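Local coordinates for exoenzyme S synthesis protein C (Pseudomonas aeruginosa, PDB 3KXY) that antagonises the antiactivator ExsD, so relieving its block on ExsA and allowing transcription of the type III secretion system genes, at residues J[11-16]-J[106-111]; J[49-54]-J[98-103]; J[56-61]-J[120-125]. The protein carries 2 engineered substitutions. All blocks are in the same frame, centred on the assembly; numbering follows the deposited sequence.

Interaction 1: residues J[11-16]-J[106-111]; sequences LAEFAG and LTLECF
The rings of Phe14 and Phe111 meet as a T-shaped (edge-to-face) pair that joins the N-terminal helix 3-18 to the first turn of helix 108-128 in this CesT-type secretion chaperone fold. Phe111 presents its edge: CE2 stands 3.7 Å above the Phe14 ring plane, over the ring centre, with the planes at 83° and the centroids 5.1 Å apart. Its distances to the six ring carbons of Phe14 are therefore nearly equal. At the tip of the same ring, Phe111 CZ meets Leu11 CD2 at 3.9 Å, a methyl from one turn earlier on helix 3-18. Leu108 extends the contact at the base of Phe14: its CD1 is 4.0 Å from Phe14 CB, while CD2 lies against the outer part of the extended Glu13 side chain. In both rings CG is anti to the backbone N (chi1 172° in Phe14), which swings each ring out from its helix into the groove between them. Leu23 packs on Leu11 and Phe14 from the following loop, Leu10 touches Phe111, and Glu112 and Leu115 flank Phe14, whose ring also meets an aromatic side chain of a chain of another protein. Thr107 is the N-cap that starts the second helix, its OG1 accepting from Cys110 N at 3.2 Å.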
ATOM      1  N   LEU J  11     -22.060   4.309   0.839  1.00 60.98           N
ATOM      2  CA  LEU J  11     -22.255   3.514  -0.367  1.00 53.02           C
ATOM      3  C   LEU J  11     -23.686   3.621  -0.891  1.00 52.32           C
ATOM      4  O   LEU J  11     -23.933   3.456  -2.084  1.00 53.96           O
ATOM      5  CB  LEU J  11     -21.882   2.053  -0.112  1.00 52.61           C
ATOM      6  CG  LEU J  11     -20.398   1.792   0.157  1.00 53.40           C
ATOM      7  CD1 LEU J  11     -20.170   0.358   0.613  1.00 57.14           C
ATOM      8  CD2 LEU J  11     -19.563   2.106  -1.077  1.00 46.41           C
ATOM      9  N   ALA J  12     -24.627   3.899   0.007  1.00 47.75           N
ATOM     10  CA  ALA J  12     -26.017   4.086  -0.386  1.00 44.00           C
ATOM     11  C   ALA J  12     -26.180   5.405  -1.134  1.00 53.62           C
ATOM     12  O   ALA J  12     -26.887   5.476  -2.140  1.00 56.18           O
ATOM     13  CB  ALA J  12     -26.928   4.049   0.831  1.00 34.32           C
ATOM     14  N   GLU J  13     -25.521   6.445  -0.632  1.00 54.08           N
ATOM     15  CA  GLU J  13     -25.559   7.755  -1.269  1.00 57.18           C
ATOM     16  C   GLU J  13     -24.819   7.724  -2.603  1.00 56.20           C
ATOM     17  O   GLU J  13     -25.257   8.332  -3.580  1.00 54.95           O
ATOM     18  CB  GLU J  13     -24.955   8.819  -0.353  1.00 59.46           C
ATOM     19  CG  GLU J  13     -25.015  10.229  -0.919  1.00 63.32           C
ATOM     20  CD  GLU J  13     -24.463  11.264   0.036  1.00 72.51           C
ATOM     21  OE1 GLU J  13     -24.000  10.876   1.129  1.00 82.92           O
ATOM     22  OE2 GLU J  13     -24.489  12.466  -0.306  1.00 69.71           O
ATOM     23  N   PHE J  14     -23.698   7.010  -2.636  1.00 55.74           N
ATOM     24  CA  PHE J  14     -22.919   6.852  -3.857  1.00 55.88           C
ATOM     25  C   PHE J  14     -23.730   6.132  -4.927  1.00 59.86           C
ATOM     26  O   PHE J  14     -23.671   6.482  -6.104  1.00 62.72           O
ATOM     27  CB  PHE J  14     -21.634   6.077  -3.571  1.00 51.89           C
ATOM     28  CG  PHE J  14     -20.866   5.694  -4.806  1.00 51.68           C
ATOM     29  CD1 PHE J  14     -20.215   6.654  -5.560  1.00 53.63           C
ATOM     30  CD2 PHE J  14     -20.786   4.370  -5.204  1.00 55.40           C
ATOM     31  CE1 PHE J  14     -19.505   6.303  -6.692  1.00 56.10           C
ATOM     32  CE2 PHE J  14     -20.075   4.012  -6.337  1.00 55.57           C
ATOM     33  CZ  PHE J  14     -19.434   4.980  -7.081  1.00 52.07           C
ATOM     34  N   ALA J  15     -24.482   5.119  -4.509  1.00 56.17           N
ATOM     35  CA  ALA J  15     -25.333   4.375  -5.425  1.00 54.95           C
ATOM     36  C   ALA J  15     -26.376   5.295  -6.045  1.00 56.95           C
ATOM     37  O   ALA J  15     -26.558   5.317  -7.261  1.00 65.23           O
ATOM     38  CB  ALA J  15     -26.005   3.222  -4.703  1.00 57.38           C
ATOM     39  N   GLY J  16     -27.058   6.059  -5.200  1.00 49.08           N
ATOM     40  CA  GLY J  16     -28.076   6.981  -5.664  1.00 54.06           C
ATOM     41  C   GLY J  16     -27.563   7.941  -6.721  1.00 60.08           C
ATOM     42  O   GLY J  16     -28.317   8.387  -7.586  1.00 65.20           O
ATOM     43  N   LEU J 106     -12.545   9.459   5.367  1.00 83.59           N
ATOM     44  CA  LEU J 106     -13.537   8.764   4.555  1.00 78.10           C
ATOM     45  C   LEU J 106     -14.825   9.567   4.403  1.00 79.13           C
ATOM     46  O   LEU J 106     -15.689   9.554   5.281  1.00 83.94           O
ATOM     47  CB  LEU J 106     -13.848   7.385   5.142  1.00 72.32           C
ATOM     48  CG  LEU J 106     -14.916   6.577   4.402  1.00 67.30           C
ATOM     49  CD1 LEU J 106     -14.515   6.367   2.952  1.00 66.88           C
ATOM     50  CD2 LEU J 106     -15.162   5.245   5.091  1.00 67.46           C
ATOM     51  N   THR J 107     -14.945  10.269   3.283  1.00 72.55           N
ATOM     52  CA  THR J 107     -16.165  10.992   2.958  1.00 70.32           C
ATOM     53  C   THR J 107     -16.619  10.579   1.565  1.00 68.46           C
ATOM     54  O   THR J 107     -15.904   9.864   0.864  1.00 69.99           O
ATOM     55  CB  THR J 107     -15.949  12.517   2.991  1.00 74.72           C
ATOM     56  OG1 THR J 107     -15.014  12.897   1.974  1.00 72.27           O
ATOM     57  CG2 THR J 107     -15.419  12.953   4.348  1.00 77.49           C
ATOM     58  N   LEU J 108     -17.809  11.018   1.169  1.00 65.89           N
ATOM     59  CA  LEU J 108     -18.304  10.722  -0.169  1.00 63.80           C
ATOM     60  C   LEU J 108     -17.377  11.319  -1.221  1.00 63.72           C
ATOM     61  O   LEU J 108     -16.946  10.630  -2.145  1.00 62.96           O
ATOM     62  CB  LEU J 108     -19.725  11.256  -0.355  1.00 62.85           C
ATOM     63  CG  LEU J 108     -20.316  11.109  -1.758  1.00 59.42           C
ATOM     64  CD1 LEU J 108     -20.323   9.652  -2.199  1.00 55.94           C
ATOM     65  CD2 LEU J 108     -21.716  11.694  -1.810  1.00 62.33           C
ATOM     66  N   GLU J 109     -17.071  12.604  -1.066  1.00 66.47           N
ATOM     67  CA  GLU J 109     -16.210  13.314  -2.005  1.00 69.81           C
ATOM     68  C   GLU J 109     -14.861  12.622  -2.165  1.00 68.66           C
ATOM     69  O   GLU J 109     -14.358  12.467  -3.278  1.00 66.88           O
ATOM     70  CB  GLU J 109     -16.003  14.758  -1.546  1.00 77.14           C
ATOM     71  CG  GLU J 109     -15.042  15.557  -2.409  1.00 83.63           C
ATOM     72  CD  GLU J 109     -14.871  16.980  -1.917  1.00 93.09           C
ATOM     73  OE1 GLU J 109     -15.560  17.359  -0.947  1.00 97.83           O
ATOM     74  OE2 GLU J 109     -14.048  17.718  -2.498  1.00 94.77           O
ATOM     75  N   CYS J 110     -14.283  12.207  -1.044  1.00 70.92           N
ATOM     76  CA  CYS J 110     -12.982  11.553  -1.046  1.00 68.73           C
ATOM     77  C   CYS J 110     -13.058  10.158  -1.665  1.00 69.77           C
ATOM     78  O   CYS J 110     -12.144   9.732  -2.371  1.00 67.96           O
ATOM     79  CB  CYS J 110     -12.428  11.477   0.378  1.00 63.53           C
ATOM     80  SG  CYS J 110     -10.783  10.749   0.503  1.00 92.96           S
ATOM     81  N   PHE J 111     -14.155   9.453  -1.398  1.00 70.07           N
ATOM     82  CA  PHE J 111     -14.356   8.108  -1.928  1.00 70.48           C
ATOM     83  C   PHE J 111     -14.458   8.108  -3.450  1.00 69.69           C
ATOM     84  O   PHE J 111     -13.836   7.284  -4.123  1.00 64.93           O
ATOM     85  CB  PHE J 111     -15.609   7.470  -1.326  1.00 71.80           C
ATOM     86  CG  PHE J 111     -15.997   6.169  -1.973  1.00 69.16           C
ATOM     87  CD1 PHE J 111     -15.350   4.994  -1.639  1.00 66.51           C
ATOM     88  CD2 PHE J 111     -17.012   6.124  -2.915  1.00 68.52           C
ATOM     89  CE1 PHE J 111     -15.703   3.797  -2.233  1.00 67.21           C
ATOM     90  CE2 PHE J 111     -17.371   4.929  -3.513  1.00 65.47           C
ATOM     91  CZ  PHE J 111     -16.716   3.766  -3.172  1.00 64.99           C
TER

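Interaction 2: residues J[49-54]-J[98-103]; sequences RERLLL and YAQILA
Arg51 and Gln100 both place CG between the backbone N and the carbonyl carbon (chi1 56° and 62°), which lays their side chains next to each other, pointing the same way on one face of the sheet. Their polar ends approach without bonding, Arg51 NH1 and Gln100 OE1 being 3.9 Å apart, and the guanidinium and amide planes are far from coplanar. Leu102 CD2 also lies alongside the guanidinium, 3.9 Å from Arg51 NH2, an apolar companion to the charged group. The adjacent antiparallel strands 51-60 and 94-102 are joined by paired backbone bonds: Leu52 N gives Ile101 O a nearly straight bond (2.9 Å, 168° at the hydrogen), Ile101 N returns one to Leu52 O, and Leu54 with Ala99 repeats the exchange, its Leu54 N bond weak. The pairing runs on past the strand ends through Ala103 N to Glu50 O at 3.2 Å, with the donor above the carbonyl plane. Glu50 and Arg51 together face Leu46, a G1 beta bulge at the turn into this strand. The second subunit, another copy of the protein, packs on the Arg51 face: its His80 touches Leu53 and Tyr98, and its Asp83 forms a long, weak ion pair with Arg51. Leu52, Leu54, Ala99 and Ile101 occupy the opposite face, where Leu54 CD1 reaches Ile101 CD1 at 4.3 Å. Helix 108-128 covers that face, bringing Phe111, Thr114 and Leu118 against it, while strand 39-46 continues the sheet beyond Leu53.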
ATOM      1  N   ARG J  49      -8.598  -2.043  11.635  1.00111.07           N
ATOM      2  CA  ARG J  49      -7.638  -0.972  11.393  1.00108.63           C
ATOM      3  C   ARG J  49      -8.334   0.315  10.962  1.00104.13           C
ATOM      4  O   ARG J  49      -7.684   1.331  10.718  1.00103.14           O
ATOM      5  CB  ARG J  49      -6.615  -1.403  10.339  1.00109.36           C
ATOM      6  CG  ARG J  49      -5.940  -2.727  10.653  1.00113.38           C
ATOM      7  CD  ARG J  49      -5.359  -2.721  12.058  1.00120.36           C
ATOM      8  NE  ARG J  49      -4.986  -4.061  12.506  1.00124.66           N
ATOM      9  CZ  ARG J  49      -4.542  -4.343  13.726  1.00123.56           C
ATOM     10  NH1 ARG J  49      -4.414  -3.380  14.628  1.00122.56           N
ATOM     11  NH2 ARG J  49      -4.227  -5.591  14.046  1.00123.08           N
ATOM     12  N   GLU J  50      -9.660   0.261  10.874  1.00102.05           N
ATOM     13  CA  GLU J  50     -10.459   1.416  10.477  1.00 99.97           C
ATOM     14  C   GLU J  50      -9.949   2.055   9.187  1.00 93.39           C
ATOM     15  O   GLU J  50      -9.460   3.185   9.194  1.00 92.09           O
ATOM     16  CB  GLU J  50     -10.500   2.451  11.604  1.00105.07           C
ATOM     17  CG  GLU J  50     -11.190   1.963  12.866  1.00110.87           C
ATOM     18  CD  GLU J  50     -11.223   3.015  13.958  1.00116.72           C
ATOM     19  OE1 GLU J  50     -10.488   4.018  13.843  1.00117.57           O
ATOM     20  OE2 GLU J  50     -11.985   2.838  14.933  1.00119.97           O
ATOM     21  N   ARG J  51     -10.068   1.324   8.083  1.00 87.10           N
ATOM     22  CA  ARG J  51      -9.630   1.817   6.784  1.00 82.20           C
ATOM     23  C   ARG J  51     -10.300   1.052   5.647  1.00 80.27           C
ATOM     24  O   ARG J  51     -10.509  -0.157   5.738  1.00 83.42           O
ATOM     25  CB  ARG J  51      -8.107   1.724   6.660  1.00 83.50           C
ATOM     26  CG  ARG J  51      -7.550   0.330   6.882  1.00 89.25           C
ATOM     27  CD  ARG J  51      -6.034   0.326   6.824  1.00 97.03           C
ATOM     28  NE  ARG J  51      -5.452   1.288   7.755  1.00105.34           N
ATOM     29  CZ  ARG J  51      -4.149   1.408   7.989  1.00111.02           C
ATOM     30  NH1 ARG J  51      -3.286   0.620   7.364  1.00114.87           N
ATOM     31  NH2 ARG J  51      -3.711   2.313   8.853  1.00110.45           N
ATOM     32  N   LEU J  52     -10.636   1.767   4.579  1.00 77.80           N
ATOM     33  CA  LEU J  52     -11.292   1.163   3.424  1.00 73.68           C
ATOM     34  C   LEU J  52     -10.281   0.821   2.337  1.00 73.60           C
ATOM     35  O   LEU J  52      -9.526   1.683   1.889  1.00 77.58           O
ATOM     36  CB  LEU J  52     -12.358   2.107   2.863  1.00 65.98           C
ATOM     37  CG  LEU J  52     -13.169   1.582   1.676  1.00 57.66           C
ATOM     38  CD1 LEU J  52     -14.043   0.411   2.103  1.00 51.08           C
ATOM     39  CD2 LEU J  52     -14.016   2.693   1.078  1.00 54.93           C
ATOM     40  N   LEU J  53     -10.271  -0.441   1.917  1.00 69.79           N
ATOM     41  CA  LEU J  53      -9.359  -0.886   0.870  1.00 75.20           C
ATOM     42  C   LEU J  53     -10.054  -0.888  -0.485  1.00 75.35           C
ATOM     43  O   LEU J  53     -11.262  -1.107  -0.571  1.00 75.44           O
ATOM     44  CB  LEU J  53      -8.820  -2.285   1.178  1.00 81.46           C
ATOM     45  CG  LEU J  53      -8.138  -2.491   2.530  1.00 85.54           C
ATOM     46  CD1 LEU J  53      -7.586  -3.904   2.631  1.00 86.28           C
ATOM     47  CD2 LEU J  53      -7.036  -1.464   2.745  1.00 83.92           C
ATOM     48  N   LEU J  54      -9.284  -0.644  -1.539  1.00 73.37           N
ATOM     49  CA  LEU J  54      -9.821  -0.622  -2.892  1.00 72.67           C
ATOM     50  C   LEU J  54      -8.933  -1.423  -3.837  1.00 78.31           C
ATOM     51  O   LEU J  54      -7.826  -0.999  -4.172  1.00 78.08           O
ATOM     52  CB  LEU J  54      -9.950   0.818  -3.396  1.00 72.11           C
ATOM     53  CG  LEU J  54     -10.705   1.818  -2.516  1.00 68.72           C
ATOM     54  CD1 LEU J  54     -10.664   3.205  -3.131  1.00 69.76           C
ATOM     55  CD2 LEU J  54     -12.139   1.377  -2.299  1.00 69.71           C
ATOM     56  N   TYR J  98      -3.755  -1.060  -5.659  1.00 67.23           N
ATOM     57  CA  TYR J  98      -4.399  -0.927  -4.359  1.00 66.34           C
ATOM     58  C   TYR J  98      -4.388   0.513  -3.860  1.00 71.89           C
ATOM     59  O   TYR J  98      -3.377   1.210  -3.951  1.00 75.45           O
ATOM     60  CB  TYR J  98      -3.740  -1.848  -3.330  1.00 66.89           C
ATOM     61  CG  TYR J  98      -3.593  -3.278  -3.795  1.00 69.13           C
ATOM     62  CD1 TYR J  98      -4.708  -4.078  -4.016  1.00 67.70           C
ATOM     63  CD2 TYR J  98      -2.338  -3.831  -4.008  1.00 73.24           C
ATOM     64  CE1 TYR J  98      -4.575  -5.385  -4.443  1.00 66.22           C
ATOM     65  CE2 TYR J  98      -2.196  -5.138  -4.433  1.00 74.88           C
ATOM     66  CZ  TYR J  98      -3.316  -5.909  -4.650  1.00 70.29           C
ATOM     67  OH  TYR J  98      -3.171  -7.209  -5.074  1.00 72.11           O
ATOM     68  N   ALA J  99      -5.528   0.949  -3.336  1.00 72.97           N
ATOM     69  CA  ALA J  99      -5.654   2.267  -2.732  1.00 74.71           C
ATOM     70  C   ALA J  99      -6.422   2.136  -1.426  1.00 75.89           C
ATOM     71  O   ALA J  99      -7.323   1.307  -1.310  1.00 78.27           O
ATOM     72  CB  ALA J  99      -6.372   3.214  -3.673  1.00 76.24           C
ATOM     73  N   GLN J 100      -6.064   2.949  -0.439  1.00 75.95           N
ATOM     74  CA  GLN J 100      -6.728   2.883   0.857  1.00 76.09           C
ATOM     75  C   GLN J 100      -7.194   4.254   1.332  1.00 71.72           C
ATOM     76  O   GLN J 100      -6.633   5.281   0.950  1.00 63.71           O
ATOM     77  CB  GLN J 100      -5.815   2.237   1.902  1.00 79.94           C
ATOM     78  CG  GLN J 100      -4.535   3.003   2.175  1.00 87.37           C
ATOM     79  CD  GLN J 100      -3.663   2.320   3.208  1.00 95.66           C
ATOM     80  OE1 GLN J 100      -3.834   1.136   3.498  1.00 97.14           O
ATOM     81  NE2 GLN J 100      -2.718   3.065   3.772  1.00 98.26           N
ATOM     82  N   ILE J 101      -8.231   4.256   2.162  1.00 74.31           N
ATOM     83  CA  ILE J 101      -8.772   5.485   2.723  1.00 75.28           C
ATOM     84  C   ILE J 101      -8.959   5.333   4.227  1.00 79.44           C
ATOM     85  O   ILE J 101      -9.715   4.474   4.681  1.00 81.00           O
ATOM     86  CB  ILE J 101     -10.130   5.842   2.094  1.00 73.52           C
ATOM     87  CG1 ILE J 101     -10.021   5.889   0.569  1.00 70.53           C
ATOM     88  CG2 ILE J 101     -10.636   7.168   2.640  1.00 76.11           C
ATOM     89  CD1 ILE J 101     -11.332   6.170  -0.125  1.00 69.48           C
ATOM     90  N   LEU J 102      -8.265   6.165   4.996  1.00 80.49           N
ATOM     91  CA  LEU J 102      -8.399   6.145   6.447  1.00 81.70           C
ATOM     92  C   LEU J 102      -9.800   6.583   6.853  1.00 80.27           C
ATOM     93  O   LEU J 102     -10.370   7.496   6.255  1.00 85.39           O
ATOM     94  CB  LEU J 102      -7.357   7.057   7.093  1.00 86.49           C
ATOM     95  CG  LEU J 102      -5.894   6.717   6.811  1.00 90.98           C
ATOM     96  CD1 LEU J 102      -4.972   7.707   7.505  1.00 95.07           C
ATOM     97  CD2 LEU J 102      -5.585   5.293   7.246  1.00 91.03           C
ATOM     98  N   ALA J 103     -10.353   5.932   7.871  1.00 73.30           N
ATOM     99  CA  ALA J 103     -11.700   6.241   8.338  1.00 68.89           C
ATOM    100  C   ALA J 103     -11.840   7.706   8.741  1.00 70.45           C
ATOM    101  O   ALA J 103     -12.951   8.226   8.843  1.00 71.61           O
ATOM    102  CB  ALA J 103     -12.077   5.333   9.497  1.00 70.27           C
TER

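Interaction 3: residues J[56-61]-J[120-125]; sequences ADVVGI and DHAEFW. Engineered in segment 56-61: Val59 (natural residue Ala).
Trp125 N donates to His121 O at 2.9 Å, a backbone bond of the helix turn that carries Trp125 to strand 51-60. There Trp125 touches Val58 through its base: CB lies 3.7 Å from Val58 CG1, while the indole leads away from the strand. Val58 makes the central contact: its CG1, anti to the backbone N (chi1 -179°), rests against the helix backbone, 3.6 Å from both Ala122 O and Trp125 C; CG2, the other branch, faces Ala122 CB at 4.4 Å. Ala122 also receives Ala56 CB, 4.3 Å from its own CB, so small methyl groups let the helix backbone come close to the strand. Val59, an engineered residue (alanine in the natural protein), adds CG1 at 3.9 Å from Trp125 O. Asp120 and Glu123 form salt bridges to basic side chains of a chain of another protein. This is apolar packing of the C-terminal helix on the sheet, with strand 56-60 and helix 120-125 running nearly parallel, 5° apart. Strand 51-60 is flanked by 94-102, whose Leu97 and Val95 touch Val58 and Val59, and by 39-46 on its other edge; Phe86 on strand 85-89 meets the Trp125 indole edge-to-face.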
ATOM      1  N   ALA J  56      -8.263  -3.150  -7.594  1.00 89.15           N
ATOM      2  CA  ALA J  56      -8.605  -2.886  -8.986  1.00 87.16           C
ATOM      3  C   ALA J  56      -7.874  -3.836  -9.927  1.00 89.96           C
ATOM      4  O   ALA J  56      -6.645  -3.866  -9.957  1.00 92.62           O
ATOM      5  CB  ALA J  56      -8.294  -1.442  -9.341  1.00 84.10           C
ATOM      6  N   ASP J  57      -8.637  -4.611 -10.690  1.00 89.55           N
ATOM      7  CA  ASP J  57      -8.058  -5.514 -11.679  1.00 91.55           C
ATOM      8  C   ASP J  57      -7.571  -4.731 -12.893  1.00 86.44           C
ATOM      9  O   ASP J  57      -8.344  -4.017 -13.534  1.00 85.16           O
ATOM     10  CB  ASP J  57      -9.076  -6.575 -12.108  1.00 98.59           C
ATOM     11  CG  ASP J  57      -9.439  -7.527 -10.981  1.00104.53           C
ATOM     12  OD1 ASP J  57      -8.880  -7.385  -9.873  1.00107.06           O
ATOM     13  OD2 ASP J  57     -10.284  -8.420 -11.206  1.00105.69           O
ATOM     14  N   VAL J  58      -6.287  -4.868 -13.203  1.00 82.10           N
ATOM     15  CA  VAL J  58      -5.680  -4.141 -14.311  1.00 75.06           C
ATOM     16  C   VAL J  58      -5.615  -4.987 -15.582  1.00 73.10           C
ATOM     17  O   VAL J  58      -6.379  -4.764 -16.522  1.00 71.11           O
ATOM     18  CB  VAL J  58      -4.270  -3.646 -13.948  1.00 75.30           C
ATOM     19  CG1 VAL J  58      -3.661  -2.877 -15.109  1.00 76.85           C
ATOM     20  CG2 VAL J  58      -4.323  -2.781 -12.698  1.00 73.47           C
ATOM     21  N   VAL J  59      -4.705  -5.957 -15.608  1.00 74.89           N
ATOM     22  CA  VAL J  59      -4.546  -6.825 -16.774  1.00 80.82           C
ATOM     23  C   VAL J  59      -4.331  -8.289 -16.407  1.00 90.20           C
ATOM     24  O   VAL J  59      -4.057  -8.621 -15.254  1.00 91.76           O
ATOM     25  CB  VAL J  59      -3.366  -6.381 -17.657  1.00 76.53           C
ATOM     26  CG1 VAL J  59      -3.761  -5.200 -18.519  1.00 78.81           C
ATOM     27  CG2 VAL J  59      -2.151  -6.057 -16.799  1.00 73.79           C
ATOM     28  N   GLY J  60      -4.454  -9.158 -17.406  1.00 94.06           N
ATOM     29  CA  GLY J  60      -4.186 -10.572 -17.231  1.00 98.06           C
ATOM     30  C   GLY J  60      -2.743 -10.894 -17.566  1.00 99.54           C
ATOM     31  O   GLY J  60      -2.158 -10.292 -18.468  1.00102.92           O
ATOM     32  N   ILE J  61      -2.168 -11.847 -16.840  1.00 96.97           N
ATOM     33  CA  ILE J  61      -0.761 -12.195 -17.007  1.00100.14           C
ATOM     34  C   ILE J  61      -0.489 -12.858 -18.356  1.00104.77           C
ATOM     35  O   ILE J  61       0.648 -12.880 -18.829  1.00104.16           O
ATOM     36  CB  ILE J  61      -0.278 -13.119 -15.870  1.00105.01           C
ATOM     37  CG1 ILE J  61       1.248 -13.236 -15.881  1.00110.98           C
ATOM     38  CG2 ILE J  61      -0.937 -14.489 -15.975  1.00106.74           C
ATOM     39  CD1 ILE J  61       1.800 -14.122 -14.788  1.00113.79           C
ATOM     40  N   ASP J 120      -8.613   5.643 -13.321  1.00 62.90           N
ATOM     41  CA  ASP J 120      -7.775   6.357 -14.281  1.00 65.23           C
ATOM     42  C   ASP J 120      -6.451   5.641 -14.524  1.00 69.56           C
ATOM     43  O   ASP J 120      -6.024   5.477 -15.667  1.00 75.19           O
ATOM     44  CB  ASP J 120      -7.506   7.788 -13.808  1.00 70.48           C
ATOM     45  CG  ASP J 120      -8.656   8.730 -14.106  1.00 76.47           C
ATOM     46  OD1 ASP J 120      -8.642   9.864 -13.583  1.00 76.14           O
ATOM     47  OD2 ASP J 120      -9.571   8.342 -14.863  1.00 80.34           O
ATOM     48  N   HIS J 121      -5.803   5.218 -13.442  1.00 66.12           N
ATOM     49  CA  HIS J 121      -4.520   4.530 -13.537  1.00 66.10           C
ATOM     50  C   HIS J 121      -4.683   3.085 -13.994  1.00 67.39           C
ATOM     51  O   HIS J 121      -3.893   2.589 -14.797  1.00 69.39           O
ATOM     52  CB  HIS J 121      -3.781   4.585 -12.199  1.00 65.43           C
ATOM     53  CG  HIS J 121      -3.187   5.924 -11.895  1.00 65.22           C
ATOM     54  ND1 HIS J 121      -1.828   6.154 -11.891  1.00 67.22           N
ATOM     55  CD2 HIS J 121      -3.769   7.112 -11.601  1.00 61.71           C
ATOM     56  CE1 HIS J 121      -1.599   7.421 -11.599  1.00 67.78           C
ATOM     57  NE2 HIS J 121      -2.759   8.025 -11.420  1.00 64.58           N
ATOM     58  N   ALA J 122      -5.709   2.416 -13.479  1.00 65.93           N
ATOM     59  CA  ALA J 122      -5.976   1.027 -13.831  1.00 64.66           C
ATOM     60  C   ALA J 122      -6.197   0.876 -15.330  1.00 65.45           C
ATOM     61  O   ALA J 122      -5.688  -0.057 -15.951  1.00 67.99           O
ATOM     62  CB  ALA J 122      -7.179   0.507 -13.062  1.00 66.05           C
ATOM     63  N   GLU J 123      -6.960   1.797 -15.907  1.00 67.27           N
ATOM     64  CA  GLU J 123      -7.235   1.774 -17.338  1.00 70.15           C
ATOM     65  C   GLU J 123      -5.980   2.095 -18.136  1.00 69.78           C
ATOM     66  O   GLU J 123      -5.810   1.625 -19.261  1.00 72.19           O
ATOM     67  CB  GLU J 123      -8.348   2.765 -17.687  1.00 70.11           C
ATOM     68  CG  GLU J 123      -9.694   2.409 -17.085  1.00 72.04           C
ATOM     69  CD  GLU J 123     -10.779   3.396 -17.456  1.00 74.36           C
ATOM     70  OE1 GLU J 123     -10.448   4.559 -17.770  1.00 69.17           O
ATOM     71  OE2 GLU J 123     -11.966   3.008 -17.432  1.00 81.69           O
ATOM     72  N   PHE J 124      -5.105   2.899 -17.543  1.00 68.16           N
ATOM     73  CA  PHE J 124      -3.862   3.302 -18.188  1.00 69.49           C
ATOM     74  C   PHE J 124      -2.875   2.142 -18.274  1.00 76.06           C
ATOM     75  O   PHE J 124      -2.297   1.887 -19.331  1.00 80.35           O
ATOM     76  CB  PHE J 124      -3.238   4.481 -17.439  1.00 70.30           C
ATOM     77  CG  PHE J 124      -1.909   4.910 -17.984  1.00 74.31           C
ATOM     78  CD1 PHE J 124      -1.834   5.747 -19.083  1.00 74.47           C
ATOM     79  CD2 PHE J 124      -0.732   4.483 -17.391  1.00 75.55           C
ATOM     80  CE1 PHE J 124      -0.613   6.145 -19.584  1.00 77.16           C
ATOM     81  CE2 PHE J 124       0.492   4.878 -17.888  1.00 76.79           C
ATOM     82  CZ  PHE J 124       0.553   5.710 -18.986  1.00 77.37           C
ATOM     83  N   TRP J 125      -2.685   1.440 -17.161  1.00 75.34           N
ATOM     84  CA  TRP J 125      -1.785   0.290 -17.129  1.00 75.13           C
ATOM     85  C   TRP J 125      -2.399  -0.920 -17.825  1.00 79.90           C
ATOM     86  O   TRP J 125      -1.698  -1.870 -18.170  1.00 84.84           O
ATOM     87  CB  TRP J 125      -1.402  -0.061 -15.690  1.00 75.76           C
ATOM     88  CG  TRP J 125      -0.564   0.986 -15.016  1.00 78.07           C
ATOM     89  CD1 TRP J 125      -1.000   1.966 -14.171  1.00 77.13           C
ATOM     90  CD2 TRP J 125       0.853   1.162 -15.136  1.00 79.75           C
ATOM     91  NE1 TRP J 125       0.059   2.738 -13.756  1.00 76.42           N
ATOM     92  CE2 TRP J 125       1.208   2.265 -14.335  1.00 76.92           C
ATOM     93  CE3 TRP J 125       1.856   0.492 -15.843  1.00 81.01           C
ATOM     94  CZ2 TRP J 125       2.522   2.713 -14.220  1.00 75.14           C
ATOM     95  CZ3 TRP J 125       3.162   0.939 -15.728  1.00 78.19           C
ATOM     96  CH2 TRP J 125       3.481   2.038 -14.923  1.00 74.46           C
TER

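From the N terminus, the chain supplies 11-16 from within helix 3-18; the turn and strand 51-60 then supply 49-54 and, directly after, 56-61. Residues 98-103, at the end of strand 94-102, close interaction 2; 106-111 follows and closes the wider loop of interaction 1, which encloses interaction 2 entirely. Residues 120-125 close interaction 3 last, so its loop crosses both others. Interactions 1 and 2 touch, Phe111 CD1 packing on Leu52 CD2 at 3.8 Å. Interaction 3 lies about 23 Å from interaction 1, centre to centre, at the other end of helix 108-128. That helix thus joins the N-terminal helix to both ends of strand 51-60.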